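Local atomic coordinates of insecticyanin A form (PDB entry 1Z24), a protein that binds the bile pigment biliverdin IX gamma in a lipocalin pocket, giving a blue colour that combines with lipoprotein-bound carotenes to camouflage hornworms green. Residues Asn16-Ser21 and Thr108-Tyr113; Ser21-Ala26 and Gly86-Thr91; Trp27-Lys32 and Glu36-Gly41; Tyr113-Asn118 and Asn151-Phe156. One frame throughout, in Å; residues are numbered along the deposited sequence.

Contact 1: residues Asn16-Ser21 and Thr108-Tyr113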
# COMPACT_ATOMS: atom_id res chain seq x y z
N ASN A 16 -14.71 -12.14 -2.28
CA ASN A 16 -15.79 -12.47 -1.37
C ASN A 16 -16.66 -13.67 -1.84
O ASN A 16 -16.79 -13.99 -3.04
CB ASN A 16 -16.76 -11.27 -1.28
CG ASN A 16 -16.20 -10.23 -0.39
OD1 ASN A 16 -16.06 -9.08 -0.73
ND2 ASN A 16 -15.88 -10.64 0.79
N ASP A 17 -17.29 -14.32 -0.89
CA ASP A 17 -18.16 -15.43 -1.26
C ASP A 17 -17.46 -16.51 -2.00
O ASP A 17 -18.00 -17.06 -2.94
CB ASP A 17 -19.28 -14.90 -2.14
CG ASP A 17 -20.57 -14.97 -1.35
OD1 ASP A 17 -21.40 -14.06 -1.32
OD2 ASP A 17 -20.69 -16.10 -0.66
N PHE A 18 -16.27 -16.80 -1.56
CA PHE A 18 -15.52 -17.82 -2.21
C PHE A 18 -16.20 -19.18 -2.19
O PHE A 18 -16.67 -19.61 -1.14
CB PHE A 18 -14.22 -17.95 -1.46
CG PHE A 18 -13.24 -18.86 -2.20
CD1 PHE A 18 -12.63 -19.98 -1.64
CD2 PHE A 18 -12.89 -18.55 -3.51
CE1 PHE A 18 -11.70 -20.79 -2.31
CE2 PHE A 18 -11.98 -19.35 -4.22
CZ PHE A 18 -11.36 -20.46 -3.62
N ASP A 19 -16.21 -19.84 -3.36
CA ASP A 19 -16.79 -21.17 -3.56
C ASP A 19 -15.72 -22.21 -3.95
O ASP A 19 -15.32 -22.37 -5.12
CB ASP A 19 -17.90 -21.17 -4.66
CG ASP A 19 -18.75 -22.46 -4.75
OD1 ASP A 19 -19.92 -22.45 -5.10
OD2 ASP A 19 -18.12 -23.59 -4.44
N LEU A 20 -15.29 -22.95 -2.96
CA LEU A 20 -14.28 -23.96 -3.24
C LEU A 20 -14.68 -25.04 -4.22
O LEU A 20 -13.86 -25.52 -5.01
CB LEU A 20 -13.70 -24.55 -1.96
CG LEU A 20 -12.54 -25.53 -2.15
CD1 LEU A 20 -11.34 -24.93 -2.88
CD2 LEU A 20 -12.16 -26.19 -0.81
N SER A 21 -15.92 -25.48 -4.18
CA SER A 21 -16.22 -26.52 -5.11
C SER A 21 -16.25 -26.01 -6.50
O SER A 21 -15.96 -26.73 -7.45
CB SER A 21 -17.49 -27.27 -4.80
OG SER A 21 -18.56 -26.62 -5.43
N THR A 108 -11.98 -14.08 -9.42
CA THR A 108 -12.18 -15.21 -10.27
C THR A 108 -13.64 -15.36 -10.67
O THR A 108 -14.58 -14.98 -9.95
CB THR A 108 -11.87 -16.47 -9.46
OG1 THR A 108 -11.93 -17.58 -10.35
CG2 THR A 108 -12.88 -16.72 -8.30
N ASP A 109 -13.82 -15.95 -11.84
CA ASP A 109 -15.18 -16.24 -12.33
C ASP A 109 -15.44 -17.74 -12.23
O ASP A 109 -16.42 -18.25 -12.73
CB ASP A 109 -15.55 -15.86 -13.73
CG ASP A 109 -14.69 -16.55 -14.72
OD1 ASP A 109 -13.76 -17.30 -14.46
OD2 ASP A 109 -15.08 -16.23 -15.88
N TYR A 110 -14.52 -18.46 -11.58
CA TYR A 110 -14.56 -19.90 -11.33
C TYR A 110 -14.46 -20.82 -12.56
O TYR A 110 -13.77 -21.84 -12.51
CB TYR A 110 -15.74 -20.32 -10.48
CG TYR A 110 -15.82 -19.61 -9.16
CD1 TYR A 110 -15.02 -20.10 -8.14
CD2 TYR A 110 -16.65 -18.50 -8.93
CE1 TYR A 110 -15.05 -19.53 -6.86
CE2 TYR A 110 -16.66 -17.89 -7.67
CZ TYR A 110 -15.86 -18.41 -6.65
OH TYR A 110 -15.85 -17.82 -5.42
N LYS A 111 -15.14 -20.48 -13.66
CA LYS A 111 -15.10 -21.32 -14.85
C LYS A 111 -13.95 -21.00 -15.77
O LYS A 111 -13.57 -21.84 -16.55
CB LYS A 111 -16.24 -21.02 -15.79
CG LYS A 111 -17.50 -20.97 -15.04
CD LYS A 111 -18.02 -22.38 -14.80
CE LYS A 111 -19.45 -22.40 -14.26
NZ LYS A 111 -19.54 -22.46 -12.77
N ASN A 112 -13.40 -19.79 -15.73
CA ASN A 112 -12.32 -19.55 -16.70
C ASN A 112 -11.01 -18.96 -16.19
O ASN A 112 -9.95 -19.29 -16.72
CB ASN A 112 -12.75 -18.39 -17.61
CG ASN A 112 -14.02 -18.77 -18.24
OD1 ASN A 112 -14.08 -19.74 -18.95
ND2 ASN A 112 -15.06 -18.07 -17.92
N TYR A 113 -11.06 -18.05 -15.23
CA TYR A 113 -9.83 -17.44 -14.76
C TYR A 113 -9.86 -17.17 -13.27
O TYR A 113 -10.93 -17.10 -12.62
CB TYR A 113 -9.60 -16.06 -15.50
CG TYR A 113 -10.47 -14.99 -14.86
CD1 TYR A 113 -10.04 -14.22 -13.77
CD2 TYR A 113 -11.76 -14.77 -15.35
CE1 TYR A 113 -10.89 -13.30 -13.15
CE2 TYR A 113 -12.63 -13.85 -14.77
CZ TYR A 113 -12.18 -13.12 -13.66
OH TYR A 113 -13.02 -12.23 -13.09

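Contact 2: residues Ser21-Ala26 and Gly86-Thr91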
# COMPACT_ATOMS: atom_id res chain seq x y z
N SER A 21 -15.92 -25.48 -4.18
CA SER A 21 -16.22 -26.52 -5.11
C SER A 21 -16.25 -26.01 -6.50
O SER A 21 -15.96 -26.73 -7.45
CB SER A 21 -17.49 -27.27 -4.80
OG SER A 21 -18.56 -26.62 -5.43
N ALA A 22 -16.61 -24.75 -6.64
CA ALA A 22 -16.66 -24.20 -7.96
C ALA A 22 -15.23 -23.94 -8.41
O ALA A 22 -14.87 -23.98 -9.59
CB ALA A 22 -17.43 -22.89 -7.86
N PHE A 23 -14.37 -23.68 -7.46
CA PHE A 23 -13.00 -23.40 -7.81
C PHE A 23 -12.18 -24.59 -8.20
O PHE A 23 -11.19 -24.47 -8.90
CB PHE A 23 -12.41 -22.68 -6.61
CG PHE A 23 -11.08 -22.02 -6.85
CD1 PHE A 23 -11.01 -20.84 -7.59
CD2 PHE A 23 -9.91 -22.55 -6.30
CE1 PHE A 23 -9.79 -20.19 -7.82
CE2 PHE A 23 -8.67 -21.92 -6.52
CZ PHE A 23 -8.62 -20.73 -7.27
N ALA A 24 -12.58 -25.73 -7.71
CA ALA A 24 -11.89 -26.95 -8.01
C ALA A 24 -11.68 -27.16 -9.51
O ALA A 24 -12.45 -26.74 -10.38
CB ALA A 24 -12.58 -28.12 -7.26
N GLY A 25 -10.58 -27.81 -9.85
CA GLY A 25 -10.25 -28.07 -11.24
C GLY A 25 -8.77 -27.93 -11.54
O GLY A 25 -7.94 -27.83 -10.67
N ALA A 26 -8.42 -27.95 -12.81
CA ALA A 26 -7.04 -27.84 -13.24
C ALA A 26 -6.73 -26.43 -13.73
O ALA A 26 -7.23 -25.91 -14.75
CB ALA A 26 -6.85 -28.85 -14.34
N GLY A 86 -11.69 -15.53 -0.36
CA GLY A 86 -10.87 -16.53 -1.06
C GLY A 86 -9.42 -16.55 -0.64
O GLY A 86 -8.54 -15.79 -1.12
N LYS A 87 -9.21 -17.43 0.30
CA LYS A 87 -7.92 -17.63 0.88
C LYS A 87 -7.84 -19.09 1.28
O LYS A 87 -8.71 -19.61 1.99
CB LYS A 87 -7.81 -16.61 2.04
CG LYS A 87 -6.36 -16.36 2.43
CD LYS A 87 -6.22 -15.55 3.71
CE LYS A 87 -6.75 -14.14 3.63
NZ LYS A 87 -6.49 -13.40 4.90
N TYR A 88 -6.80 -19.78 0.80
CA TYR A 88 -6.65 -21.18 1.10
C TYR A 88 -5.23 -21.58 1.46
O TYR A 88 -4.25 -20.90 1.19
CB TYR A 88 -7.32 -22.04 -0.04
CG TYR A 88 -6.65 -21.90 -1.37
CD1 TYR A 88 -5.61 -22.77 -1.77
CD2 TYR A 88 -7.01 -20.85 -2.23
CE1 TYR A 88 -4.99 -22.67 -3.02
CE2 TYR A 88 -6.39 -20.72 -3.47
CZ TYR A 88 -5.40 -21.62 -3.86
OH TYR A 88 -4.80 -21.44 -5.08
N VAL A 89 -5.14 -22.73 2.09
CA VAL A 89 -3.85 -23.25 2.50
C VAL A 89 -3.58 -24.58 1.85
O VAL A 89 -4.48 -25.41 1.80
CB VAL A 89 -3.89 -23.53 4.00
CG1 VAL A 89 -2.51 -24.02 4.51
CG2 VAL A 89 -4.50 -22.30 4.71
N MET A 90 -2.33 -24.74 1.36
CA MET A 90 -1.83 -25.93 0.72
C MET A 90 -0.73 -26.43 1.61
O MET A 90 0.20 -25.69 1.91
CB MET A 90 -1.29 -25.60 -0.65
CG MET A 90 -2.43 -25.09 -1.53
SD MET A 90 -1.83 -24.95 -3.24
CE MET A 90 -0.60 -23.58 -3.14
N THR A 91 -0.86 -27.66 2.05
CA THR A 91 0.13 -28.19 2.91
C THR A 91 0.78 -29.33 2.23
O THR A 91 0.14 -30.28 1.75
CB THR A 91 -0.57 -28.73 4.12
OG1 THR A 91 -1.26 -27.66 4.78
CG2 THR A 91 0.47 -29.38 5.04

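Contact 3: residues Trp27-Lys32 and Glu36-Gly41. With BLV (biliverdin IX gamma chromophore), chain B.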
# COMPACT_ATOMS: atom_id res chain seq x y z
N TRP A 27 -5.89 -25.77 -12.99
CA TRP A 27 -5.58 -24.41 -13.38
C TRP A 27 -4.22 -24.30 -14.03
O TRP A 27 -3.24 -24.76 -13.45
CB TRP A 27 -5.58 -23.52 -12.09
CG TRP A 27 -6.93 -23.30 -11.49
CD1 TRP A 27 -7.48 -23.95 -10.41
CD2 TRP A 27 -7.92 -22.34 -11.98
NE1 TRP A 27 -8.75 -23.45 -10.19
CE2 TRP A 27 -9.05 -22.45 -11.11
CE3 TRP A 27 -7.97 -21.42 -13.04
CZ2 TRP A 27 -10.22 -21.67 -11.27
CZ3 TRP A 27 -9.18 -20.69 -13.20
CH2 TRP A 27 -10.27 -20.84 -12.34
N HIS A 28 -4.20 -23.68 -15.21
CA HIS A 28 -2.98 -23.47 -15.95
C HIS A 28 -2.42 -22.12 -15.57
O HIS A 28 -3.16 -21.12 -15.46
CB HIS A 28 -3.19 -23.45 -17.46
CG HIS A 28 -3.87 -24.71 -17.88
ND1 HIS A 28 -5.21 -24.89 -17.69
CD2 HIS A 28 -3.34 -25.83 -18.50
CE1 HIS A 28 -5.48 -26.10 -18.16
NE2 HIS A 28 -4.38 -26.69 -18.67
N GLU A 29 -1.11 -22.08 -15.36
CA GLU A 29 -0.48 -20.82 -14.99
C GLU A 29 -0.11 -20.07 -16.27
O GLU A 29 0.90 -20.34 -16.84
CB GLU A 29 0.75 -21.13 -14.16
CG GLU A 29 1.58 -19.86 -13.95
CD GLU A 29 2.78 -20.19 -13.17
OE1 GLU A 29 2.76 -20.37 -11.95
OE2 GLU A 29 3.83 -20.33 -13.94
N ILE A 30 -0.97 -19.19 -16.75
CA ILE A 30 -0.74 -18.47 -17.97
C ILE A 30 0.43 -17.58 -17.78
O ILE A 30 1.27 -17.39 -18.64
CB ILE A 30 -1.99 -17.63 -18.27
CG1 ILE A 30 -3.15 -18.54 -18.56
CG2 ILE A 30 -1.76 -16.75 -19.47
CD1 ILE A 30 -2.83 -19.52 -19.65
N ALA A 31 0.50 -17.00 -16.61
CA ALA A 31 1.63 -16.11 -16.37
C ALA A 31 1.80 -15.93 -14.90
O ALA A 31 0.84 -16.19 -14.14
CB ALA A 31 1.44 -14.74 -16.96
N LYS A 32 2.98 -15.49 -14.48
CA LYS A 32 3.19 -15.26 -13.05
C LYS A 32 4.23 -14.18 -12.84
O LYS A 32 4.91 -13.86 -13.80
CB LYS A 32 3.83 -16.52 -12.39
CG LYS A 32 5.16 -16.94 -13.07
CD LYS A 32 5.94 -18.02 -12.32
CE LYS A 32 7.12 -18.62 -13.15
NZ LYS A 32 6.58 -19.43 -14.23
N GLU A 36 11.11 -17.70 -7.32
CA GLU A 36 12.24 -18.60 -7.32
C GLU A 36 12.02 -20.11 -7.47
O GLU A 36 12.47 -20.66 -8.45
CB GLU A 36 13.09 -18.50 -6.04
CG GLU A 36 14.56 -18.77 -6.28
CD GLU A 36 15.15 -17.72 -7.17
OE1 GLU A 36 14.77 -16.56 -7.18
OE2 GLU A 36 16.09 -18.18 -7.94
N ASN A 37 11.16 -20.67 -6.67
CA ASN A 37 10.93 -22.08 -6.75
C ASN A 37 10.32 -22.50 -8.02
O ASN A 37 10.35 -23.67 -8.28
CB ASN A 37 10.17 -22.72 -5.57
CG ASN A 37 8.73 -22.19 -5.47
OD1 ASN A 37 8.04 -22.00 -6.47
ND2 ASN A 37 8.21 -22.10 -4.26
N GLU A 38 9.74 -21.62 -8.78
CA GLU A 38 9.14 -22.20 -9.97
C GLU A 38 9.51 -21.55 -11.29
O GLU A 38 8.93 -21.79 -12.37
CB GLU A 38 7.67 -22.30 -9.71
CG GLU A 38 7.02 -20.86 -9.71
CD GLU A 38 5.50 -20.97 -9.78
OE1 GLU A 38 4.71 -20.72 -8.91
OE2 GLU A 38 5.10 -21.34 -10.93
N ASN A 39 10.47 -20.71 -11.19
CA ASN A 39 10.92 -20.01 -12.37
C ASN A 39 11.32 -20.90 -13.56
O ASN A 39 11.03 -20.53 -14.66
CB ASN A 39 12.09 -19.08 -12.01
CG ASN A 39 11.60 -17.82 -11.33
OD1 ASN A 39 10.49 -17.42 -11.64
ND2 ASN A 39 12.40 -17.20 -10.45
N GLN A 40 11.89 -22.07 -13.31
CA GLN A 40 12.30 -22.96 -14.39
C GLN A 40 11.28 -23.95 -14.95
O GLN A 40 11.54 -24.51 -16.00
CB GLN A 40 13.48 -23.80 -13.87
CG GLN A 40 14.90 -23.29 -14.19
CD GLN A 40 15.98 -24.38 -13.82
OE1 GLN A 40 16.30 -25.30 -14.65
NE2 GLN A 40 16.54 -24.31 -12.58
N GLY A 41 10.16 -24.18 -14.27
CA GLY A 41 9.15 -25.11 -14.73
C GLY A 41 8.28 -24.56 -15.87
O GLY A 41 8.02 -23.37 -16.00
NA BLV B . 3.86 -21.05 -4.34
C1A BLV B . 4.70 -20.56 -3.40
C2A BLV B . 4.05 -19.72 -2.41
C3A BLV B . 2.74 -19.69 -2.77
C4A BLV B . 2.63 -20.52 -3.98
CMA BLV B . 1.54 -18.90 -2.13
OA BLV B . 5.88 -20.83 -3.39
CAA BLV B . 4.72 -19.00 -1.31
CBA BLV B . 5.37 -17.84 -2.00
CGA BLV B . 6.27 -17.11 -1.00
O1A BLV B . 5.94 -16.08 -0.48
O2A BLV B . 7.31 -17.60 -0.71
CHB BLV B . 1.43 -20.70 -4.67
NB BLV B . 2.07 -22.23 -6.47
C1B BLV B . 1.23 -21.29 -5.90
C2B BLV B . 0.09 -21.04 -6.75
C3B BLV B . 0.26 -21.81 -7.82
C4B BLV B . 1.51 -22.55 -7.65
CMB BLV B . -1.06 -20.08 -6.46
CAB BLV B . -0.66 -21.90 -9.01
CBB BLV B . 0.00 -21.97 -10.21
CHC BLV B . 1.98 -23.51 -8.56
NC BLV B . 4.13 -24.29 -7.75
C1C BLV B . 3.02 -24.40 -8.51
C2C BLV B . 3.07 -25.60 -9.36
C3C BLV B . 4.18 -26.30 -9.12
C4C BLV B . 4.88 -25.45 -8.07
CMC BLV B . 1.99 -26.03 -10.24
CAC BLV B . 4.78 -27.60 -9.69
CBC BLV B . 5.66 -28.33 -8.97
CHD BLV B . 6.19 -25.71 -7.54
ND BLV B . 5.85 -24.87 -5.25
C1D BLV B . 6.64 -25.47 -6.26
C2D BLV B . 7.99 -25.83 -5.71
C3D BLV B . 8.00 -25.45 -4.38
C4D BLV B . 6.69 -24.88 -4.14
CMD BLV B . 9.14 -26.46 -6.42
OD BLV B . 6.35 -24.46 -3.06
CAD BLV B . 9.11 -25.61 -3.42
CBD BLV B . 8.79 -26.80 -2.53
CGD BLV B . 9.81 -26.91 -1.34
O1D BLV B . 10.76 -27.62 -1.44
O2D BLV B . 9.67 -26.26 -0.32

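Contact 4: residues Tyr113-Asn118 and Asn151-Phe156. With BLV (biliverdin IX gamma chromophore), chain B.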
# COMPACT_ATOMS: atom_id res chain seq x y z
N TYR A 113 -11.06 -18.05 -15.23
CA TYR A 113 -9.83 -17.44 -14.76
C TYR A 113 -9.86 -17.17 -13.27
O TYR A 113 -10.93 -17.10 -12.62
CB TYR A 113 -9.60 -16.06 -15.50
CG TYR A 113 -10.47 -14.99 -14.86
CD1 TYR A 113 -10.04 -14.22 -13.77
CD2 TYR A 113 -11.76 -14.77 -15.35
CE1 TYR A 113 -10.89 -13.30 -13.15
CE2 TYR A 113 -12.63 -13.85 -14.77
CZ TYR A 113 -12.18 -13.12 -13.66
OH TYR A 113 -13.02 -12.23 -13.09
N ALA A 114 -8.65 -17.00 -12.77
CA ALA A 114 -8.43 -16.66 -11.38
C ALA A 114 -7.19 -15.80 -11.30
O ALA A 114 -6.24 -16.01 -12.05
CB ALA A 114 -8.24 -17.82 -10.39
N ILE A 115 -7.20 -14.82 -10.39
CA ILE A 115 -6.06 -13.94 -10.13
C ILE A 115 -5.70 -14.17 -8.67
O ILE A 115 -6.45 -13.79 -7.75
CB ILE A 115 -6.26 -12.47 -10.48
CG1 ILE A 115 -6.65 -12.36 -11.94
CG2 ILE A 115 -4.99 -11.68 -10.26
CD1 ILE A 115 -7.24 -10.97 -12.20
N ASN A 116 -4.55 -14.85 -8.47
CA ASN A 116 -4.01 -15.21 -7.15
C ASN A 116 -2.82 -14.36 -6.77
O ASN A 116 -2.10 -13.88 -7.64
CB ASN A 116 -3.65 -16.71 -7.10
CG ASN A 116 -4.88 -17.58 -6.93
OD1 ASN A 116 -4.79 -18.73 -6.55
ND2 ASN A 116 -5.98 -17.05 -7.21
N TYR A 117 -2.61 -14.18 -5.48
CA TYR A 117 -1.51 -13.34 -5.04
C TYR A 117 -1.02 -13.65 -3.65
O TYR A 117 -1.66 -14.36 -2.95
CB TYR A 117 -2.21 -11.97 -4.95
CG TYR A 117 -1.62 -10.80 -4.14
CD1 TYR A 117 -0.92 -9.79 -4.80
CD2 TYR A 117 -1.81 -10.70 -2.76
CE1 TYR A 117 -0.39 -8.69 -4.12
CE2 TYR A 117 -1.30 -9.61 -2.06
CZ TYR A 117 -0.60 -8.61 -2.75
OH TYR A 117 -0.12 -7.54 -2.06
N ASN A 118 0.12 -13.12 -3.25
CA ASN A 118 0.67 -13.29 -1.92
C ASN A 118 1.67 -12.17 -1.68
O ASN A 118 2.13 -11.56 -2.63
CB ASN A 118 1.11 -14.65 -1.39
CG ASN A 118 2.60 -14.83 -1.47
OD1 ASN A 118 3.22 -14.71 -2.54
ND2 ASN A 118 3.17 -15.20 -0.35
N ASN A 151 -9.09 -6.28 -17.58
CA ASN A 151 -9.80 -5.19 -16.93
C ASN A 151 -9.86 -5.37 -15.43
O ASN A 151 -9.85 -4.41 -14.67
CB ASN A 151 -11.19 -5.15 -17.49
CG ASN A 151 -11.24 -4.21 -18.68
OD1 ASN A 151 -11.57 -3.02 -18.53
ND2 ASN A 151 -10.92 -4.72 -19.88
N VAL A 152 -9.93 -6.61 -15.01
CA VAL A 152 -9.98 -6.90 -13.59
C VAL A 152 -8.62 -6.53 -12.96
O VAL A 152 -8.53 -5.83 -11.90
CB VAL A 152 -10.40 -8.37 -13.35
CG1 VAL A 152 -10.10 -8.79 -11.92
CG2 VAL A 152 -11.91 -8.55 -13.45
N LEU A 153 -7.59 -7.03 -13.63
CA LEU A 153 -6.23 -6.77 -13.19
C LEU A 153 -6.00 -5.29 -13.00
O LEU A 153 -5.41 -4.90 -12.04
CB LEU A 153 -5.21 -7.08 -14.26
CG LEU A 153 -4.53 -8.37 -14.00
CD1 LEU A 153 -3.50 -8.40 -15.07
CD2 LEU A 153 -3.87 -8.42 -12.62
N LYS A 154 -6.55 -4.54 -13.88
CA LYS A 154 -6.41 -3.12 -13.76
C LYS A 154 -6.92 -2.57 -12.41
O LYS A 154 -6.35 -1.69 -11.79
CB LYS A 154 -7.31 -2.59 -14.84
CG LYS A 154 -6.73 -1.42 -15.55
CD LYS A 154 -7.77 -0.62 -16.34
CE LYS A 154 -7.42 0.86 -16.58
NZ LYS A 154 -7.94 1.81 -15.56
N THR A 155 -7.96 -3.18 -11.88
CA THR A 155 -8.41 -2.66 -10.62
C THR A 155 -7.44 -2.99 -9.51
O THR A 155 -7.57 -2.54 -8.40
CB THR A 155 -9.77 -3.14 -10.29
OG1 THR A 155 -9.60 -4.50 -9.98
CG2 THR A 155 -10.51 -3.03 -11.62
N PHE A 156 -6.45 -3.78 -9.81
CA PHE A 156 -5.43 -4.13 -8.79
C PHE A 156 -4.04 -3.58 -9.11
O PHE A 156 -2.98 -4.03 -8.61
CB PHE A 156 -5.30 -5.65 -8.58
CG PHE A 156 -6.60 -6.27 -8.13
CD1 PHE A 156 -7.07 -5.99 -6.85
CD2 PHE A 156 -7.36 -7.12 -8.95
CE1 PHE A 156 -8.26 -6.53 -6.37
CE2 PHE A 156 -8.55 -7.68 -8.47
CZ PHE A 156 -9.02 -7.37 -7.19
NA BLV B . 3.86 -21.05 -4.34
C1A BLV B . 4.70 -20.56 -3.40
C2A BLV B . 4.05 -19.72 -2.41
C3A BLV B . 2.74 -19.69 -2.77
C4A BLV B . 2.63 -20.52 -3.98
CMA BLV B . 1.54 -18.90 -2.13
OA BLV B . 5.88 -20.83 -3.39
CAA BLV B . 4.72 -19.00 -1.31
CBA BLV B . 5.37 -17.84 -2.00
CGA BLV B . 6.27 -17.11 -1.00
O1A BLV B . 5.94 -16.08 -0.48
O2A BLV B . 7.31 -17.60 -0.71
CHB BLV B . 1.43 -20.70 -4.67
NB BLV B . 2.07 -22.23 -6.47
C1B BLV B . 1.23 -21.29 -5.90
C2B BLV B . 0.09 -21.04 -6.75
C3B BLV B . 0.26 -21.81 -7.82
C4B BLV B . 1.51 -22.55 -7.65
CMB BLV B . -1.06 -20.08 -6.46
CAB BLV B . -0.66 -21.90 -9.01
CBB BLV B . 0.00 -21.97 -10.21
CHC BLV B . 1.98 -23.51 -8.56
NC BLV B . 4.13 -24.29 -7.75
C1C BLV B . 3.02 -24.40 -8.51
C2C BLV B . 3.07 -25.60 -9.36
C3C BLV B . 4.18 -26.30 -9.12
C4C BLV B . 4.88 -25.45 -8.07
CMC BLV B . 1.99 -26.03 -10.24
CAC BLV B . 4.78 -27.60 -9.69
CBC BLV B . 5.66 -28.33 -8.97
CHD BLV B . 6.19 -25.71 -7.54
ND BLV B . 5.85 -24.87 -5.25
C1D BLV B . 6.64 -25.47 -6.26
C2D BLV B . 7.99 -25.83 -5.71
C3D BLV B . 8.00 -25.45 -4.38
C4D BLV B . 6.69 -24.88 -4.14
CMD BLV B . 9.14 -26.46 -6.42
OD BLV B . 6.35 -24.46 -3.06
CAD BLV B . 9.11 -25.61 -3.42
CBD BLV B . 8.79 -26.80 -2.53
CGD BLV B . 9.81 -26.91 -1.34
O1D BLV B . 10.76 -27.62 -1.44
O2D BLV B . 9.67 -26.26 -0.32

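Contact 1: residues Asn16-Ser21 and Thr108-Tyr113
In Phe18, CG lies anti to the backbone N (chi1 -171°). In Tyr110, CG sits beside the backbone N and anti to the carbonyl carbon (chi1 -56°), which carries the ring across to the 16-21 backbone. There Asp19 N donates a hydrogen bond to Tyr110 OH over 2.9 Å. The bond is bent, at 146°. Phe18 crosses the tyrosine at a slant, with its CD2 3.6 Å from Tyr110 OH and its CE2 4.1 Å from Tyr110 CE1. Asp19 adds CB, 4.0 Å from Tyr110 CE1. Its carboxylate turns away and serves as N-cap of helix 20-23, where OD2 accepts from Ala22 N.

Thr108-Asp109-Tyr110 is the TDY motif of lipocalins. The methyl CG2 of Thr108 lies 3.7 Å above the Tyr110 ring plane, over its centre. Tyr110 N donates to Thr108 OG1 at 3.0 Å, forming an ST turn. Asp109 OD1 accepts from Asn112 N and Tyr113 N, which reach it from opposite faces of the carboxylate plane. Thr108 thus packs on one face of the tyrosine, and Asp19 N bonds to the hydroxyl at its far end. The result is one directional polar tie between loop and helix entry, padded by apolar packing.

Contact 2: residues Ser21-Ala26 and Gly86-Thr91
Phe23 and Tyr88 make the close part of this contact, and they make it alone. Phe23 CE2 lies 4.0 Å from Tyr88 CE2 and 4.2 Å from Tyr88 OH. The side chains cross at about a right angle. The ring centroids are 5.9 Å apart and the planes are inclined at 55°, an oblique pair. Phe23 leaves the helix with CG anti to its backbone N (chi1 -167°), which directs the ring toward strand 88-94. Both residues are buried. The ring of Phe18 meets Phe23 edge-to-face, and the ring of Trp27 also adjoins it.

The backbones stay well apart, the nearest CA atoms being 9.9 Å apart between Phe23 and Gly86. On the more open side, Lys87 points away from this pair and forms a salt bridge with Asp79. Gly25 begins the GxW motif of lipocalins, Gly25-Ala26-Trp27.

Tyr88 OH is hydrogen-bonded to Tyr48 OH and to Asn116 OD1. The nearest atoms of the Tyr88 side chain and the chromophore are about 4 Å apart. Helix and barrel wall are therefore joined by aromatic packing alone, while the buried hydroxyl of Tyr88 is satisfied by other residues of the wall.

Contact 3: residues Trp27-Lys32 and Glu36-Gly41
The biliverdin pocket of the lipocalin barrel is lined here by strand 25-32 and the loop that follows it. Glu29 and Glu38 approach from opposite directions. Glu29 OE1 lies 2.7 Å from Glu38 OE2, with the carboxylate planes 29° apart. The Lys32 and Glu38 chains run past each other in opposite directions, Lys32 CD 3.7 Å from Glu38 OE2. A bend at the last torsion (chi4 -70°) brings Lys32 NZ to Glu29 OE2, a 2.9 Å salt bridge on the syn side of the carboxylate, 30° out of its plane. Asn168 ND2 gives that oxygen a second bond. Glu38 OE1 accepts from Trp133 NE1.

The chromophore lies against both segments. Glu29 OE1 is 3.6 Å from the vinyl carbon CBB of the pigment. Asn37 ND2 donates to the lactam oxygen OA at 2.8 Å, while Asn37 CG rests 3.5 Å from C3D of the lactam ring at the other end. One amide thus touches both ends of the curled pigment. Glu38 O closes a type I turn by accepting from Gly41 N.

One of the two acids may hold a proton, though the resolution does not settle it. The lysine would ease the remaining negative charge, which would leave the pigment beside a polar wall of reduced charge.

Contact 4: residues Tyr113-Asn118 and Asn151-Phe156
Ile115 has more surface buried here than any other residue, and its CD1 methyl does most of the touching. CD1 lies 3.6 Å from Val152 CG1 and 4.2 Å from Leu153 CG. The second torsion is extended (chi2 164°), which sends CD1 straight out from strand 113-122 toward the helix. The shorter branch of Ile115 also reaches across, its CG2 4.2 Å from Leu153 CD2.

Val152 comes second. It slides past Ile115 in the opposite direction and uses its two methyls on different partners. CG1 meets the isoleucine, while CG2 lies 3.9 Å from Tyr113 OH. The tyrosine side chain also touches Val148 and Val149, about one turn earlier in the same helix.

This is the lipocalin arrangement in which one long helix, here 144-154, lies against the outside of the beta barrel. The strand is two-faced. Tyr113 and Ile115 turn to the helix, while Asn116 and Asn118 line the chromophore pocket.

Leu153 completes the outer patch. It crosses Ile115 at a slant and also touches Phe165. Farther along, Val152 O accepts from both Thr155 N, at 2.7 Å, and Thr155 OG1. The hydroxyl reaches it in the carbonyl plane.

On the inner face, Asn118 ND2 donates to propionate oxygen O1A of the biliverdin over 2.9 Å, nearly straight at 169°. Asn118 OD1 is bonded to His131 ND1, which is consistent with this orientation of the amide.

How the contacts relate
Contact 1 lies at the surface, contacts 2 and 3 are buried, and contact 4 is partly buried on the barrel's outer side. Contacts 1 and 2 both use helix 20-23, and Phe18 packs on Phe23 between them. Contacts 2 and 3 share strand 25-32. Trp27, from the GxW motif, packs on the 108-113 segment, including Tyr113, which contacts 1 and 4 share. The chemistry follows position. Contact 1 relies on a hydroxyl and backbone bond, contact 2 on aromatic rings, contact 3 on buried carboxylates and a lysine, and contact 4 on aliphatic methyls. Contacts 3 and 4 each hold an asparagine bonded to the chromophore, at different groups.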